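Local coordinates for CheC, inhibitor of MCP methylation / FliN fusion protein (Thermotoga maritima, PDB 4HYN) that probably acts in the flagellar rotor as a CheY-phosphate phosphatase of the CheC family, helping to end the chemotaxis signal, at residues I35-P40 / F167-E172; S55-V60 / L77-V82. All coordinates share one frame; numbering follows the deposited sequence.

Contact 1: I35-P40 / F167-E172; sequences IHITVP and FEMEIE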
ATOM      1  N   ILE A  35     -11.711  -3.793 -11.744  1.00 27.77           N
ATOM      2  CA  ILE A  35     -10.367  -3.450 -11.316  1.00 25.82           C
ATOM      3  C   ILE A  35      -9.632  -4.679 -10.821  1.00 25.20           C
ATOM      4  O   ILE A  35     -10.122  -5.412  -9.966  1.00 25.42           O
ATOM      5  CB  ILE A  35     -10.391  -2.370 -10.220  1.00 25.25           C
ATOM      6  CG1 ILE A  35     -11.096  -1.119 -10.752  1.00 23.36           C
ATOM      7  CG2 ILE A  35      -8.965  -2.031  -9.780  1.00 23.48           C
ATOM      8  CD1 ILE A  35     -11.471  -0.122  -9.709  1.00 23.40           C
ATOM      9  N   HIS A  36      -8.462  -4.914 -11.396  1.00 24.89           N
ATOM     10  CA  HIS A  36      -7.653  -6.055 -11.016  1.00 25.53           C
ATOM     11  C   HIS A  36      -6.299  -5.610 -10.486  1.00 24.53           C
ATOM     12  O   HIS A  36      -5.735  -4.614 -10.938  1.00 25.58           O
ATOM     13  CB  HIS A  36      -7.464  -7.000 -12.207  1.00 27.64           C
ATOM     14  CG  HIS A  36      -6.837  -8.311 -11.838  1.00 31.03           C
ATOM     15  ND1 HIS A  36      -7.094  -8.947 -10.640  1.00 31.79           N
ATOM     16  CD2 HIS A  36      -5.960  -9.100 -12.504  1.00 32.08           C
ATOM     17  CE1 HIS A  36      -6.402 -10.072 -10.584  1.00 32.00           C
ATOM     18  NE2 HIS A  36      -5.706 -10.188 -11.703  1.00 33.83           N
ATOM     19  N   ILE A  37      -5.776  -6.361  -9.528  1.00 23.77           N
ATOM     20  CA  ILE A  37      -4.486  -6.049  -8.945  1.00 25.07           C
ATOM     21  C   ILE A  37      -3.566  -7.265  -8.874  1.00 23.87           C
ATOM     22  O   ILE A  37      -4.005  -8.385  -8.637  1.00 25.06           O
ATOM     23  CB  ILE A  37      -4.653  -5.348  -7.571  1.00 26.53           C
ATOM     24  CG1 ILE A  37      -5.057  -3.887  -7.802  1.00 27.36           C
ATOM     25  CG2 ILE A  37      -3.368  -5.406  -6.765  1.00 27.90           C
ATOM     26  CD1 ILE A  37      -5.244  -3.079  -6.535  1.00 29.80           C
ATOM     27  N   THR A  38      -2.290  -7.026  -9.146  1.00 23.48           N
ATOM     28  CA  THR A  38      -1.262  -8.059  -9.141  1.00 23.12           C
ATOM     29  C   THR A  38      -0.053  -7.544  -8.353  1.00 19.91           C
ATOM     30  O   THR A  38       0.086  -6.343  -8.152  1.00 18.93           O
ATOM     31  CB  THR A  38      -0.886  -8.419 -10.612  1.00 26.20           C
ATOM     32  OG1 THR A  38      -1.787  -9.420 -11.097  1.00 27.97           O
ATOM     33  CG2 THR A  38       0.555  -8.906 -10.753  1.00 28.45           C
ATOM     34  N   VAL A  39       0.780  -8.458  -7.865  1.00 18.20           N
ATOM     35  CA  VAL A  39       1.976  -8.100  -7.099  1.00 18.15           C
ATOM     36  C   VAL A  39       3.222  -8.679  -7.771  1.00 19.15           C
ATOM     37  O   VAL A  39       3.734  -9.726  -7.358  1.00 20.52           O
ATOM     38  CB  VAL A  39       1.910  -8.643  -5.659  1.00 16.29           C
ATOM     39  CG1 VAL A  39       3.008  -8.022  -4.836  1.00 17.08           C
ATOM     40  CG2 VAL A  39       0.553  -8.378  -5.044  1.00 13.92           C
ATOM     41  N   PRO A  40       3.758  -7.980  -8.786  1.00 18.94           N
ATOM     42  CA  PRO A  40       4.949  -8.443  -9.512  1.00 19.48           C
ATOM     43  C   PRO A  40       6.249  -8.451  -8.715  1.00 19.66           C
ATOM     44  O   PRO A  40       7.098  -9.314  -8.915  1.00 22.09           O
ATOM     45  CB  PRO A  40       5.057  -7.452 -10.679  1.00 18.44           C
ATOM     46  CG  PRO A  40       3.661  -6.853 -10.785  1.00 21.67           C
ATOM     47  CD  PRO A  40       3.267  -6.712  -9.349  1.00 18.24           C
ATOM     48  N   PHE A 167       2.569  -3.097  -6.560  1.00 20.22           N
ATOM     49  CA  PHE A 167       1.237  -3.510  -6.980  1.00 20.26           C
ATOM     50  C   PHE A 167       0.940  -2.986  -8.373  1.00 21.58           C
ATOM     51  O   PHE A 167       1.163  -1.812  -8.657  1.00 22.80           O
ATOM     52  CB  PHE A 167       0.172  -2.975  -6.022  1.00 19.46           C
ATOM     53  CG  PHE A 167       0.136  -3.676  -4.707  1.00 18.86           C
ATOM     54  CD1 PHE A 167      -0.386  -4.960  -4.608  1.00 18.44           C
ATOM     55  CD2 PHE A 167       0.631  -3.058  -3.559  1.00 19.36           C
ATOM     56  CE1 PHE A 167      -0.416  -5.619  -3.380  1.00 19.67           C
ATOM     57  CE2 PHE A 167       0.606  -3.706  -2.330  1.00 17.67           C
ATOM     58  CZ  PHE A 167       0.083  -4.987  -2.236  1.00 17.58           C
ATOM     59  N   GLU A 168       0.480  -3.861  -9.257  1.00 23.18           N
ATOM     60  CA  GLU A 168       0.118  -3.428 -10.597  1.00 24.63           C
ATOM     61  C   GLU A 168      -1.412  -3.345 -10.639  1.00 23.61           C
ATOM     62  O   GLU A 168      -2.100  -4.306 -10.292  1.00 21.20           O
ATOM     63  CB  GLU A 168       0.624  -4.394 -11.667  1.00 27.75           C
ATOM     64  CG  GLU A 168       0.525  -3.789 -13.059  1.00 36.13           C
ATOM     65  CD  GLU A 168       0.717  -4.795 -14.168  1.00 41.24           C
ATOM     66  OE1 GLU A 168       1.879  -5.006 -14.583  1.00 43.96           O
ATOM     67  OE2 GLU A 168      -0.298  -5.358 -14.641  1.00 44.13           O
HETATM   68  N   MSE A 169      -1.939  -2.186 -11.022  1.00 22.78           N
HETATM   69  CA  MSE A 169      -3.382  -2.003 -11.078  1.00 25.19           C
HETATM   70  C   MSE A 169      -3.917  -1.756 -12.492  1.00 25.31           C
HETATM   71  O   MSE A 169      -3.394  -0.930 -13.246  1.00 23.81           O
HETATM   72  CB  MSE A 169      -3.813  -0.890 -10.114  1.00 26.83           C
HETATM   73  CG  MSE A 169      -5.316  -0.693 -10.008  1.00 32.28           C
HETATM   74 SE   MSE A 169      -5.850   0.442  -8.506  1.00 42.04          SE
HETATM   75  CE  MSE A 169      -5.213   2.134  -9.178  1.00 33.78           C
ATOM     76  N   GLU A 170      -4.938  -2.528 -12.850  1.00 25.66           N
ATOM     77  CA  GLU A 170      -5.576  -2.427 -14.152  1.00 27.54           C
ATOM     78  C   GLU A 170      -7.023  -2.007 -13.957  1.00 27.03           C
ATOM     79  O   GLU A 170      -7.804  -2.721 -13.342  1.00 27.06           O
ATOM     80  CB  GLU A 170      -5.522  -3.771 -14.891  1.00 30.01           C
ATOM     81  CG  GLU A 170      -4.120  -4.198 -15.325  1.00 35.68           C
ATOM     82  CD  GLU A 170      -4.063  -5.602 -15.938  1.00 40.80           C
ATOM     83  OE1 GLU A 170      -5.130  -6.196 -16.228  1.00 43.25           O
ATOM     84  OE2 GLU A 170      -2.936  -6.116 -16.134  1.00 42.37           O
ATOM     85  N   ILE A 171      -7.350  -0.807 -14.416  1.00 27.74           N
ATOM     86  CA  ILE A 171      -8.707  -0.297 -14.328  1.00 28.46           C
ATOM     87  C   ILE A 171      -9.261  -0.329 -15.746  1.00 29.94           C
ATOM     88  O   ILE A 171      -8.588   0.089 -16.694  1.00 29.70           O
ATOM     89  CB  ILE A 171      -8.738   1.144 -13.783  1.00 29.03           C
ATOM     90  CG1 ILE A 171      -8.182   1.171 -12.359  1.00 29.70           C
ATOM     91  CG2 ILE A 171     -10.157   1.686 -13.796  1.00 26.10           C
ATOM     92  CD1 ILE A 171      -8.143   2.556 -11.737  1.00 32.14           C
ATOM     93  N   GLU A 172     -10.480  -0.845 -15.881  1.00 30.34           N
ATOM     94  CA  GLU A 172     -11.148  -0.968 -17.168  1.00 30.62           C
ATOM     95  C   GLU A 172     -11.137   0.310 -18.004  1.00 30.18           C
ATOM     96  O   GLU A 172     -11.540   1.379 -17.539  1.00 28.66           O
ATOM     97  CB  GLU A 172     -12.588  -1.451 -16.961  1.00 32.57           C
ATOM     98  CG  GLU A 172     -13.327  -1.825 -18.246  1.00 35.67           C
ATOM     99  CD  GLU A 172     -14.673  -2.493 -17.993  1.00 38.90           C
ATOM    100  OE1 GLU A 172     -15.112  -2.573 -16.819  1.00 38.60           O
ATOM    101  OE2 GLU A 172     -15.295  -2.948 -18.980  1.00 39.81           O
TER

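Contact 2: S55-V60 / L77-V82; sequences SGEQVV and LDKKLV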
ATOM      1  N   SER A  55      11.224   9.140  -6.693  1.00 20.18           N
ATOM      2  CA  SER A  55      11.647  10.467  -7.124  1.00 21.97           C
ATOM      3  C   SER A  55      10.420  11.333  -7.381  1.00 20.90           C
ATOM      4  O   SER A  55       9.300  10.828  -7.476  1.00 20.84           O
ATOM      5  CB  SER A  55      12.493  10.380  -8.396  1.00 23.84           C
ATOM      6  OG  SER A  55      11.686  10.074  -9.520  1.00 28.41           O
ATOM      7  N   GLY A  56      10.632  12.639  -7.479  1.00 20.52           N
ATOM      8  CA  GLY A  56       9.527  13.547  -7.724  1.00 21.70           C
ATOM      9  C   GLY A  56       8.612  13.735  -6.529  1.00 22.31           C
ATOM     10  O   GLY A  56       8.824  13.156  -5.467  1.00 23.72           O
ATOM     11  N   GLU A  57       7.602  14.576  -6.702  1.00 23.58           N
ATOM     12  CA  GLU A  57       6.639  14.867  -5.648  1.00 24.91           C
ATOM     13  C   GLU A  57       5.544  13.799  -5.717  1.00 24.11           C
ATOM     14  O   GLU A  57       4.893  13.641  -6.751  1.00 24.32           O
ATOM     15  CB  GLU A  57       6.055  16.267  -5.875  1.00 25.64           C
ATOM     16  CG  GLU A  57       5.564  16.984  -4.632  1.00 29.19           C
ATOM     17  CD  GLU A  57       5.225  18.446  -4.904  1.00 33.01           C
ATOM     18  OE1 GLU A  57       4.068  18.861  -4.651  1.00 33.20           O
ATOM     19  OE2 GLU A  57       6.117  19.185  -5.381  1.00 36.92           O
ATOM     20  N   GLN A  58       5.375  13.045  -4.634  1.00 22.06           N
ATOM     21  CA  GLN A  58       4.376  11.983  -4.591  1.00 20.61           C
ATOM     22  C   GLN A  58       3.473  12.014  -3.363  1.00 20.57           C
ATOM     23  O   GLN A  58       3.695  12.781  -2.430  1.00 20.86           O
ATOM     24  CB  GLN A  58       5.061  10.618  -4.703  1.00 20.11           C
ATOM     25  CG  GLN A  58       5.833  10.458  -6.005  1.00 20.05           C
ATOM     26  CD  GLN A  58       6.182   9.030  -6.338  1.00 16.79           C
ATOM     27  OE1 GLN A  58       7.222   8.763  -6.937  1.00 16.86           O
ATOM     28  NE2 GLN A  58       5.303   8.103  -5.979  1.00 15.89           N
ATOM     29  N   VAL A  59       2.451  11.165  -3.371  1.00 19.89           N
ATOM     30  CA  VAL A  59       1.507  11.088  -2.268  1.00 18.30           C
ATOM     31  C   VAL A  59       1.740   9.829  -1.450  1.00 18.71           C
ATOM     32  O   VAL A  59       1.813   8.734  -1.999  1.00 19.23           O
ATOM     33  CB  VAL A  59       0.049  11.105  -2.792  1.00 19.18           C
ATOM     34  CG1 VAL A  59      -0.950  10.915  -1.639  1.00 17.37           C
ATOM     35  CG2 VAL A  59      -0.225  12.419  -3.518  1.00 18.52           C
ATOM     36  N   VAL A  60       1.910   9.996  -0.142  1.00 18.31           N
ATOM     37  CA  VAL A  60       2.119   8.859   0.740  1.00 18.61           C
ATOM     38  C   VAL A  60       0.929   8.748   1.671  1.00 20.50           C
ATOM     39  O   VAL A  60       0.529   9.726   2.311  1.00 21.59           O
ATOM     40  CB  VAL A  60       3.440   8.956   1.552  1.00 18.44           C
ATOM     41  CG1 VAL A  60       4.627   9.070   0.609  1.00 17.91           C
ATOM     42  CG2 VAL A  60       3.409  10.129   2.501  1.00 19.95           C
ATOM     43  N   LEU A  77       1.949   6.629  -3.868  1.00 17.73           N
ATOM     44  CA  LEU A  77       1.285   6.817  -5.152  1.00 19.53           C
ATOM     45  C   LEU A  77       1.801   8.079  -5.846  1.00 20.91           C
ATOM     46  O   LEU A  77       1.986   9.124  -5.208  1.00 19.94           O
ATOM     47  CB  LEU A  77      -0.234   6.937  -4.947  1.00 19.44           C
ATOM     48  CG  LEU A  77      -1.057   5.766  -4.392  1.00 20.99           C
ATOM     49  CD1 LEU A  77      -0.678   5.473  -2.961  1.00 22.16           C
ATOM     50  CD2 LEU A  77      -2.540   6.113  -4.456  1.00 21.91           C
ATOM     51  N   ASP A  78       2.018   7.992  -7.156  1.00 21.88           N
ATOM     52  CA  ASP A  78       2.502   9.148  -7.897  1.00 24.13           C
ATOM     53  C   ASP A  78       1.369  10.091  -8.305  1.00 24.46           C
ATOM     54  O   ASP A  78       0.208   9.676  -8.430  1.00 22.75           O
ATOM     55  CB  ASP A  78       3.376   8.727  -9.096  1.00 26.65           C
ATOM     56  CG  ASP A  78       2.574   8.291 -10.311  1.00 31.43           C
ATOM     57  OD1 ASP A  78       3.043   8.550 -11.436  1.00 36.35           O
ATOM     58  OD2 ASP A  78       1.498   7.679 -10.166  1.00 34.81           O
ATOM     59  N   LYS A  79       1.715  11.368  -8.460  1.00 24.88           N
ATOM     60  CA  LYS A  79       0.762  12.409  -8.837  1.00 26.10           C
ATOM     61  C   LYS A  79      -0.227  12.012  -9.926  1.00 24.95           C
ATOM     62  O   LYS A  79      -1.417  12.299  -9.813  1.00 25.28           O
ATOM     63  CB  LYS A  79       1.502  13.676  -9.253  1.00 28.58           C
ATOM     64  CG  LYS A  79       1.733  14.686  -8.129  1.00 31.24           C
ATOM     65  CD  LYS A  79       2.611  15.829  -8.632  1.00 34.40           C
ATOM     66  CE  LYS A  79       2.350  17.111  -7.872  1.00 37.35           C
ATOM     67  NZ  LYS A  79       2.518  16.910  -6.417  1.00 37.80           N
ATOM     68  N   LYS A  80       0.256  11.327 -10.958  1.00 24.23           N
ATOM     69  CA  LYS A  80      -0.610  10.908 -12.052  1.00 24.65           C
ATOM     70  C   LYS A  80      -1.664   9.905 -11.637  1.00 23.20           C
ATOM     71  O   LYS A  80      -2.811  10.020 -12.058  1.00 26.61           O
ATOM     72  CB  LYS A  80       0.197  10.369 -13.234  1.00 27.16           C
ATOM     73  CG  LYS A  80       1.023  11.441 -13.910  1.00 32.78           C
ATOM     74  CD  LYS A  80       1.400  11.072 -15.335  1.00 36.49           C
ATOM     75  CE  LYS A  80       2.000  12.281 -16.058  1.00 40.08           C
ATOM     76  NZ  LYS A  80       1.106  13.487 -15.965  1.00 40.35           N
ATOM     77  N   LEU A  81      -1.288   8.934 -10.809  1.00 21.58           N
ATOM     78  CA  LEU A  81      -2.231   7.921 -10.342  1.00 20.20           C
ATOM     79  C   LEU A  81      -3.264   8.574  -9.427  1.00 19.57           C
ATOM     80  O   LEU A  81      -4.463   8.332  -9.548  1.00 18.44           O
ATOM     81  CB  LEU A  81      -1.502   6.800  -9.595  1.00 19.30           C
ATOM     82  CG  LEU A  81      -2.376   5.708  -8.968  1.00 19.49           C
ATOM     83  CD1 LEU A  81      -3.209   5.023 -10.053  1.00 19.96           C
ATOM     84  CD2 LEU A  81      -1.508   4.689  -8.227  1.00 18.53           C
ATOM     85  N   VAL A  82      -2.784   9.446  -8.550  1.00 18.80           N
ATOM     86  CA  VAL A  82      -3.640  10.154  -7.617  1.00 18.87           C
ATOM     87  C   VAL A  82      -4.701  10.954  -8.372  1.00 19.52           C
ATOM     88  O   VAL A  82      -5.876  10.955  -7.989  1.00 18.05           O
ATOM     89  CB  VAL A  82      -2.805  11.106  -6.741  1.00 20.20           C
ATOM     90  CG1 VAL A  82      -3.704  11.917  -5.805  1.00 20.95           C
ATOM     91  CG2 VAL A  82      -1.779  10.317  -5.960  1.00 17.82           C
TER

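Contact 1: I35-P40 / F167-E172
I35-P40 and F167-E172 run antiparallel, their strand axes 4.5 Å apart at closest and 156° from one N-to-C direction to the other, with H36 facing E170 and T38 facing E168 as hydrogen-bonded pairs. The H36 pair is regular: E170 N gives to H36 O at 2.9 Å and a nearly straight 173°, and H36 N returns a bond to E170 O. At the T38 pair, E168 N gives to T38 O at 2.7 Å, and T38 N to E168 O. I37 and M169 between these pairs, and I35 and I171 beyond the H36 pair, are non-hydrogen-bonded, and their apolar side chains share one face of the sheet. Selenomethionine M169, which carries selenium in place of the natural sulfur, has CG anti to the backbone N (chi1 -175°); CG thus sits between two isoleucines, 3.9 Å from I35 CG2 and equally near I37 CG1, before the chain bends at chi3 and its end turns toward helix 79-89. The branched I35 and I171 run alongside each other in the same direction, I35 CG1 4.0 Å from I171 CG1. Nearer P40, the F167 ring is approached obliquely by two methyls: V39 CG2 comes to 3.4 Å from CE1, and I37 CG2 to 3.7 Å from CD1. Helix 6-30 packs on this apolar side, L27 against I35 and M20 against F167. The other face carries H36, T38, E168 and E170, where P40 CG rests on E168 CB. Apolar side chains suit the helix-covered side, polar and charged ones the more open side. There E168 OE2 and E170 OE2 are 3.1 Å apart, an approach likely to be unfavourable if both are ionised, which K176, touching both side chains, probably eases.

Contact 2: S55-V60 / L77-V82
With CG turned anti to the backbone N (chi1 -153°), the extended side chain of E57 reaches to meet K79, whose own chain bends at its last torsion, chi4 55°, to bring NZ back toward the strand. NZ forms a salt bridge with E57 OE1 at 3.1 Å, approaching from above the carboxylate plane, while the lysine methylenes pass over the E57 carbonyl, CG 3.6 Å from E57 O. Were K79 replaced by alanine, the E57 carboxylate would probably be left without this charge partner and its backbone carbonyl less covered. Deeper in, V59 and L77 form a hydrogen-bonded antiparallel pair: V59 N to L77 O and L77 N to V59 O both measure 2.8 Å. V59 also sends CG2 to within 3.6 Å of V82 CG2, two compact branched side chains that let the first helical turn sit close to the strand. D78 caps the helix that follows, its OD2 accepting from L81 N at 3.1 Å. Aspartate suits this N-cap because its short carboxylate can fold back onto an amide of the first turn. This is a beta hairpin of strands 57-66 and 71-78 running straight into an N-capped helix, 79-89.

Overall arrangement
From the N terminus, helix 6-30 leads into strand 35-46, which remains without its contact 1 partner until strand 161-171 arrives, so contact 1 closes a long loop. Within that loop lies contact 2, a short-range closure made when strand 71-78 turns back beside strand 57-66 and passes into helix 79-89. Both belong to one six-stranded antiparallel sheet, contact 1 at its outer edge strand 35-46 and contact 2 near the other side, next to edge strand 133-143; strand 177-184 lies between 161-171 and 71-78. Their centres are about 17 Å apart, yet they meet where M169 CE packs 3.6 Å from L81 CD1, joining strand 161-171 to helix 79-89.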